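Local coordinates for protein putative peptidyl-arginine deiminase (Chlorobium tepidum, PDB 1XKN) that probably hydrolyses the guanidino group of agmatine or of arginine residues, as a deiminase of the Porphyromonas-type peptidyl-arginine deiminase family, at residues 91-103 with 113-125. Residues are numbered along the deposited sequence; the frame is centred on the assembly and turned at random.
Sequences NDAWCRDHGPNYV and KVIMNWEYNAWGG. With NA (sodium ion), chain B.
Y120 packs against D97 and H98 of helix 95-98, and its hydroxyl reaches back to D92 in the preceding loop, donating to OD2 (OH to OD2, 2.8 Å) on the syn side of the carboxylate. With CG anti to the backbone N (chi1 -180°), the ring extends far enough to take H98 CB squarely over one face, 3.9 Å from its centroid. A tyrosine suits this place because it offers both an apolar face and a polar end. Beside it, W123 NE1 donates to D97 OD1 at 2.7 Å, on the anti side of that carboxylate, while W123 CH2 lies 3.6 Å from W94 NE1, over a face of the W94 ring.

At the other end, strands 101-107 and 110-119 form an antiparallel hairpin. V103 and V114 exchange two nearly straight backbone bonds, and their CG2 methyls press tightly to 3.5 Å on the side that also carries M116. N101, its CG anti to the backbone N (chi1 -176°), turns its amide nearly coplanar with the W118 indole, and OD1 accepts a bent bond from NE1 on an in-plane lone pair.

Between the two ends the chains part and are bridged by ordered, enclosed waters: one joins G99 O, N101 N and M116 O, and another links H98 O to the sodium ion, which N117 OD1, W118 O and N134 also bind. D92 OD1 accepts from W94 N in an Asx turn and D97 OD2 from G158 N, so donors at both oxygens fix each carboxylate's rotation.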
loop_
_atom_site.group_PDB
_atom_site.type_symbol
_atom_site.label_atom_id
_atom_site.label_comp_id
_atom_site.label_asym_id
_atom_site.label_seq_id
_atom_site.Cartn_x
_atom_site.Cartn_y
_atom_site.Cartn_z
ATOM N N ASN A 91 -4.800 1.478 -15.948
ATOM C CA ASN A 91 -5.908 2.416 -16.067
ATOM C C ASN A 91 -5.700 3.527 -15.050
ATOM O O ASN A 91 -5.957 4.696 -15.341
ATOM C CB ASN A 91 -7.245 1.718 -15.814
ATOM C CG ASN A 91 -7.535 0.629 -16.829
ATOM O OD1 ASN A 91 -7.470 -0.557 -16.517
ATOM N ND2 ASN A 91 -7.846 1.032 -18.061
ATOM N N ASP A 92 -5.243 3.150 -13.856
ATOM C CA ASP A 92 -4.968 4.112 -12.788
ATOM C C ASP A 92 -3.578 3.870 -12.205
ATOM O O ASP A 92 -2.895 2.925 -12.597
ATOM C CB ASP A 92 -6.029 4.046 -11.673
ATOM C CG ASP A 92 -6.114 2.684 -10.999
ATOM O OD1 ASP A 92 -5.063 2.093 -10.667
ATOM O OD2 ASP A 92 -7.249 2.214 -10.771
ATOM N N ALA A 93 -3.161 4.714 -11.264
ATOM C CA ALA A 93 -1.832 4.593 -10.663
ATOM C C ALA A 93 -1.805 3.922 -9.288
ATOM O O ALA A 93 -0.772 3.912 -8.629
ATOM C CB ALA A 93 -1.193 5.973 -10.565
ATOM N N TRP A 94 -2.925 3.347 -8.866
ATOM C CA TRP A 94 -3.014 2.720 -7.550
ATOM C C TRP A 94 -2.420 1.313 -7.512
ATOM O O TRP A 94 -3.121 0.315 -7.294
ATOM C CB TRP A 94 -4.474 2.714 -7.104
ATOM C CG TRP A 94 -5.132 4.048 -7.341
ATOM C CD1 TRP A 94 -6.260 4.286 -8.075
ATOM C CD2 TRP A 94 -4.683 5.332 -6.875
ATOM N NE1 TRP A 94 -6.538 5.632 -8.097
ATOM C CE2 TRP A 94 -5.589 6.296 -7.370
ATOM C CE3 TRP A 94 -3.603 5.758 -6.089
ATOM C CZ2 TRP A 94 -5.449 7.663 -7.105
ATOM C CZ3 TRP A 94 -3.463 7.124 -5.823
ATOM C CH2 TRP A 94 -4.386 8.059 -6.333
ATOM N N CYS A 95 -1.106 1.257 -7.703
ATOM C CA CYS A 95 -0.363 0.002 -7.725
ATOM C C CYS A 95 -0.529 -0.815 -6.443
ATOM O O CYS A 95 -0.404 -2.038 -6.459
ATOM C CB CYS A 95 1.123 0.293 -7.977
ATOM S SG CYS A 95 2.054 -1.130 -8.596
ATOM N N ARG A 96 -0.802 -0.144 -5.330
ATOM C CA ARG A 96 -0.988 -0.845 -4.064
ATOM C C ARG A 96 -2.206 -1.759 -4.144
ATOM O O ARG A 96 -2.184 -2.890 -3.654
ATOM C CB ARG A 96 -1.192 0.163 -2.926
ATOM C CG ARG A 96 -1.619 -0.457 -1.596
ATOM C CD ARG A 96 -0.555 -1.400 -1.064
ATOM N NE ARG A 96 0.745 -0.741 -0.992
ATOM C CZ ARG A 96 1.873 -1.348 -0.641
ATOM N NH1 ARG A 96 3.014 -0.670 -0.619
ATOM N NH2 ARG A 96 1.859 -2.634 -0.312
ATOM N N ASP A 97 -3.261 -1.261 -4.781
ATOM C CA ASP A 97 -4.514 -1.999 -4.890
ATOM C C ASP A 97 -4.646 -2.975 -6.063
ATOM O O ASP A 97 -5.260 -4.031 -5.911
ATOM C CB ASP A 97 -5.672 -0.998 -4.898
ATOM C CG ASP A 97 -5.741 -0.191 -3.614
ATOM O OD1 ASP A 97 -6.457 0.828 -3.589
ATOM O OD2 ASP A 97 -5.086 -0.588 -2.623
ATOM N N HIS A 98 -4.077 -2.637 -7.219
ATOM C CA HIS A 98 -4.169 -3.513 -8.388
ATOM C C HIS A 98 -2.851 -4.242 -8.655
ATOM O O HIS A 98 -2.800 -5.193 -9.441
ATOM C CB HIS A 98 -4.590 -2.699 -9.634
ATOM C CG HIS A 98 -3.542 -1.752 -10.142
ATOM N ND1 HIS A 98 -3.779 -0.405 -10.324
ATOM C CD2 HIS A 98 -2.266 -1.964 -10.545
ATOM C CE1 HIS A 98 -2.696 0.169 -10.820
ATOM N NE2 HIS A 98 -1.764 -0.756 -10.964
ATOM N N GLY A 99 -1.800 -3.795 -7.972
ATOM C CA GLY A 99 -0.461 -4.346 -8.144
ATOM C C GLY A 99 -0.164 -5.768 -7.699
ATOM O O GLY A 99 -0.990 -6.422 -7.066
ATOM N N PRO A 100 1.051 -6.259 -7.995
ATOM C CA PRO A 100 1.485 -7.615 -7.647
ATOM C C PRO A 100 1.634 -7.938 -6.162
ATOM O O PRO A 100 2.525 -7.428 -5.485
ATOM C CB PRO A 100 2.802 -7.755 -8.406
ATOM C CG PRO A 100 3.372 -6.387 -8.311
ATOM C CD PRO A 100 2.165 -5.496 -8.591
ATOM N N ASN A 101 0.749 -8.803 -5.680
ATOM C CA ASN A 101 0.749 -9.245 -4.292
ATOM C C ASN A 101 1.646 -10.482 -4.215
ATOM O O ASN A 101 1.179 -11.616 -4.308
ATOM C CB ASN A 101 -0.688 -9.588 -3.870
ATOM C CG ASN A 101 -0.809 -9.972 -2.400
ATOM O OD1 ASN A 101 -1.869 -10.407 -1.958
ATOM N ND2 ASN A 101 0.271 -9.808 -1.640
ATOM N N TYR A 102 2.941 -10.241 -4.069
ATOM C CA TYR A 102 3.929 -11.309 -3.976
ATOM C C TYR A 102 3.771 -12.101 -2.688
ATOM O O TYR A 102 3.562 -11.527 -1.624
ATOM C CB TYR A 102 5.335 -10.720 -3.982
ATOM C CG TYR A 102 5.736 -10.053 -5.267
ATOM C CD1 TYR A 102 6.242 -10.801 -6.331
ATOM C CD2 TYR A 102 5.645 -8.670 -5.411
ATOM C CE1 TYR A 102 6.655 -10.182 -7.505
ATOM C CE2 TYR A 102 6.052 -8.045 -6.579
ATOM C CZ TYR A 102 6.560 -8.805 -7.617
ATOM O OH TYR A 102 7.003 -8.189 -8.758
ATOM N N VAL A 103 3.887 -13.420 -2.796
ATOM C CA VAL A 103 3.816 -14.309 -1.644
ATOM C C VAL A 103 4.807 -15.437 -1.904
ATOM O O VAL A 103 5.179 -15.684 -3.053
ATOM C CB VAL A 103 2.413 -14.943 -1.448
ATOM C CG1 VAL A 103 1.403 -13.882 -1.045
ATOM C CG2 VAL A 103 1.976 -15.657 -2.719
ATOM N N LYS A 113 8.852 -17.874 -5.248
ATOM C CA LYS A 113 8.092 -16.638 -5.198
ATOM C C LYS A 113 7.054 -16.650 -6.310
ATOM O O LYS A 113 7.361 -16.968 -7.459
ATOM C CB LYS A 113 9.024 -15.428 -5.347
ATOM C CG LYS A 113 8.317 -14.088 -5.164
ATOM C CD LYS A 113 9.285 -12.948 -4.871
ATOM C CE LYS A 113 10.215 -12.669 -6.038
ATOM N NZ LYS A 113 11.166 -11.555 -5.729
ATOM N N VAL A 114 5.817 -16.331 -5.955
ATOM C CA VAL A 114 4.738 -16.297 -6.929
ATOM C C VAL A 114 3.925 -15.040 -6.698
ATOM O O VAL A 114 4.093 -14.364 -5.683
ATOM C CB VAL A 114 3.807 -17.531 -6.798
ATOM C CG1 VAL A 114 4.621 -18.813 -6.913
ATOM C CG2 VAL A 114 3.056 -17.488 -5.479
ATOM N N ILE A 115 3.062 -14.711 -7.649
ATOM C CA ILE A 115 2.212 -13.540 -7.509
ATOM C C ILE A 115 0.796 -14.027 -7.259
ATOM O O ILE A 115 0.259 -14.822 -8.027
ATOM C CB ILE A 115 2.268 -12.655 -8.768
ATOM C CG1 ILE A 115 3.637 -11.966 -8.833
ATOM C CG2 ILE A 115 1.125 -11.630 -8.748
ATOM C CD1 ILE A 115 3.858 -11.112 -10.059
HETATM N N MSE A 116 0.212 -13.561 -6.158
HETATM C CA MSE A 116 -1.138 -13.937 -5.777
HETATM C C MSE A 116 -2.062 -12.886 -6.375
HETATM O O MSE A 116 -2.166 -11.763 -5.879
HETATM C CB MSE A 116 -1.256 -13.983 -4.246
HETATM C CG MSE A 116 -2.593 -14.503 -3.718
HETATM SE SE MSE A 116 -3.034 -16.258 -4.425
HETATM C CE MSE A 116 -1.554 -17.228 -3.633
ATOM N N ASN A 117 -2.713 -13.273 -7.465
ATOM C CA ASN A 117 -3.602 -12.400 -8.207
ATOM C C ASN A 117 -5.037 -12.344 -7.685
ATOM O O ASN A 117 -5.800 -13.300 -7.835
ATOM C CB ASN A 117 -3.596 -12.849 -9.668
ATOM C CG ASN A 117 -4.475 -12.002 -10.537
ATOM O OD1 ASN A 117 -4.350 -10.781 -10.548
ATOM N ND2 ASN A 117 -5.365 -12.639 -11.288
ATOM N N TRP A 118 -5.399 -11.225 -7.061
ATOM C CA TRP A 118 -6.761 -11.042 -6.556
ATOM C C TRP A 118 -7.482 -10.236 -7.621
ATOM O O TRP A 118 -6.846 -9.713 -8.521
ATOM C CB TRP A 118 -6.778 -10.237 -5.250
ATOM C CG TRP A 118 -6.028 -10.882 -4.134
ATOM C CD1 TRP A 118 -4.692 -10.778 -3.879
ATOM C CD2 TRP A 118 -6.554 -11.790 -3.160
ATOM N NE1 TRP A 118 -4.351 -11.567 -2.812
ATOM C CE2 TRP A 118 -5.473 -12.204 -2.353
ATOM C CE3 TRP A 118 -7.833 -12.299 -2.896
ATOM C CZ2 TRP A 118 -5.631 -13.108 -1.293
ATOM C CZ3 TRP A 118 -7.989 -13.199 -1.842
ATOM C CH2 TRP A 118 -6.892 -13.594 -1.058
ATOM N N GLU A 119 -8.798 -10.132 -7.527
ATOM C CA GLU A 119 -9.534 -9.346 -8.503
ATOM C C GLU A 119 -9.564 -7.888 -8.076
ATOM O O GLU A 119 -9.462 -7.573 -6.891
ATOM C CB GLU A 119 -10.961 -9.873 -8.654
ATOM C CG GLU A 119 -11.032 -11.218 -9.340
ATOM C CD GLU A 119 -10.446 -11.176 -10.734
ATOM O OE1 GLU A 119 -11.033 -10.501 -11.608
ATOM O OE2 GLU A 119 -9.395 -11.814 -10.960
ATOM N N TYR A 120 -9.697 -7.002 -9.055
ATOM C CA TYR A 120 -9.756 -5.572 -8.807
ATOM C C TYR A 120 -10.995 -5.041 -9.514
ATOM O O TYR A 120 -11.281 -5.441 -10.648
ATOM C CB TYR A 120 -8.511 -4.880 -9.374
ATOM C CG TYR A 120 -8.464 -3.380 -9.163
ATOM C CD1 TYR A 120 -8.295 -2.840 -7.890
ATOM C CD2 TYR A 120 -8.563 -2.497 -10.243
ATOM C CE1 TYR A 120 -8.224 -1.462 -7.690
ATOM C CE2 TYR A 120 -8.493 -1.113 -10.053
ATOM C CZ TYR A 120 -8.321 -0.605 -8.772
ATOM O OH TYR A 120 -8.241 0.757 -8.573
ATOM N N ASN A 121 -11.741 -4.159 -8.853
ATOM C CA ASN A 121 -12.926 -3.581 -9.483
ATOM C C ASN A 121 -13.091 -2.083 -9.223
ATOM O O ASN A 121 -14.208 -1.589 -9.087
ATOM C CB ASN A 121 -14.201 -4.347 -9.078
ATOM C CG ASN A 121 -14.610 -4.140 -7.621
ATOM O OD1 ASN A 121 -15.657 -4.639 -7.194
ATOM N ND2 ASN A 121 -13.810 -3.413 -6.864
ATOM N N ALA A 122 -11.969 -1.369 -9.176
ATOM C CA ALA A 122 -11.961 0.080 -8.958
ATOM C C ALA A 122 -12.734 0.509 -7.715
ATOM O O ALA A 122 -13.664 1.312 -7.791
ATOM C CB ALA A 122 -12.518 0.791 -10.194
ATOM N N TRP A 123 -12.327 -0.035 -6.572
ATOM C CA TRP A 123 -12.941 0.267 -5.285
ATOM C C TRP A 123 -14.468 0.149 -5.285
ATOM O O TRP A 123 -15.167 1.063 -4.843
ATOM C CB TRP A 123 -12.537 1.677 -4.816
ATOM C CG TRP A 123 -11.045 1.945 -4.805
ATOM C CD1 TRP A 123 -10.044 1.029 -4.636
ATOM C CD2 TRP A 123 -10.399 3.223 -4.926
ATOM N NE1 TRP A 123 -8.817 1.659 -4.646
ATOM C CE2 TRP A 123 -9.007 3.003 -4.823
ATOM C CE3 TRP A 123 -10.865 4.533 -5.111
ATOM C CZ2 TRP A 123 -8.074 4.047 -4.898
ATOM C CZ3 TRP A 123 -9.935 5.572 -5.185
ATOM C CH2 TRP A 123 -8.557 5.319 -5.078
ATOM N N GLY A 124 -14.984 -0.973 -5.776
ATOM C CA GLY A 124 -16.423 -1.172 -5.794
ATOM C C GLY A 124 -17.122 -0.619 -7.020
ATOM O O GLY A 124 -18.297 -0.254 -6.957
ATOM N N GLY A 125 -16.398 -0.553 -8.133
ATOM C CA GLY A 125 -16.968 -0.055 -9.373
ATOM C C GLY A 125 -17.217 1.441 -9.424
ATOM O O GLY A 125 -18.230 1.881 -9.968
HETATM NA NA NA B . -6.173 -8.904 -10.784
HETATM O O HOH W 1 -5.168 -6.959 -9.340
HETATM O O HOH W 2 -1.414 -9.569 -7.269
HETATM O O HOH W 3 -7.270 -10.761 -12.422
#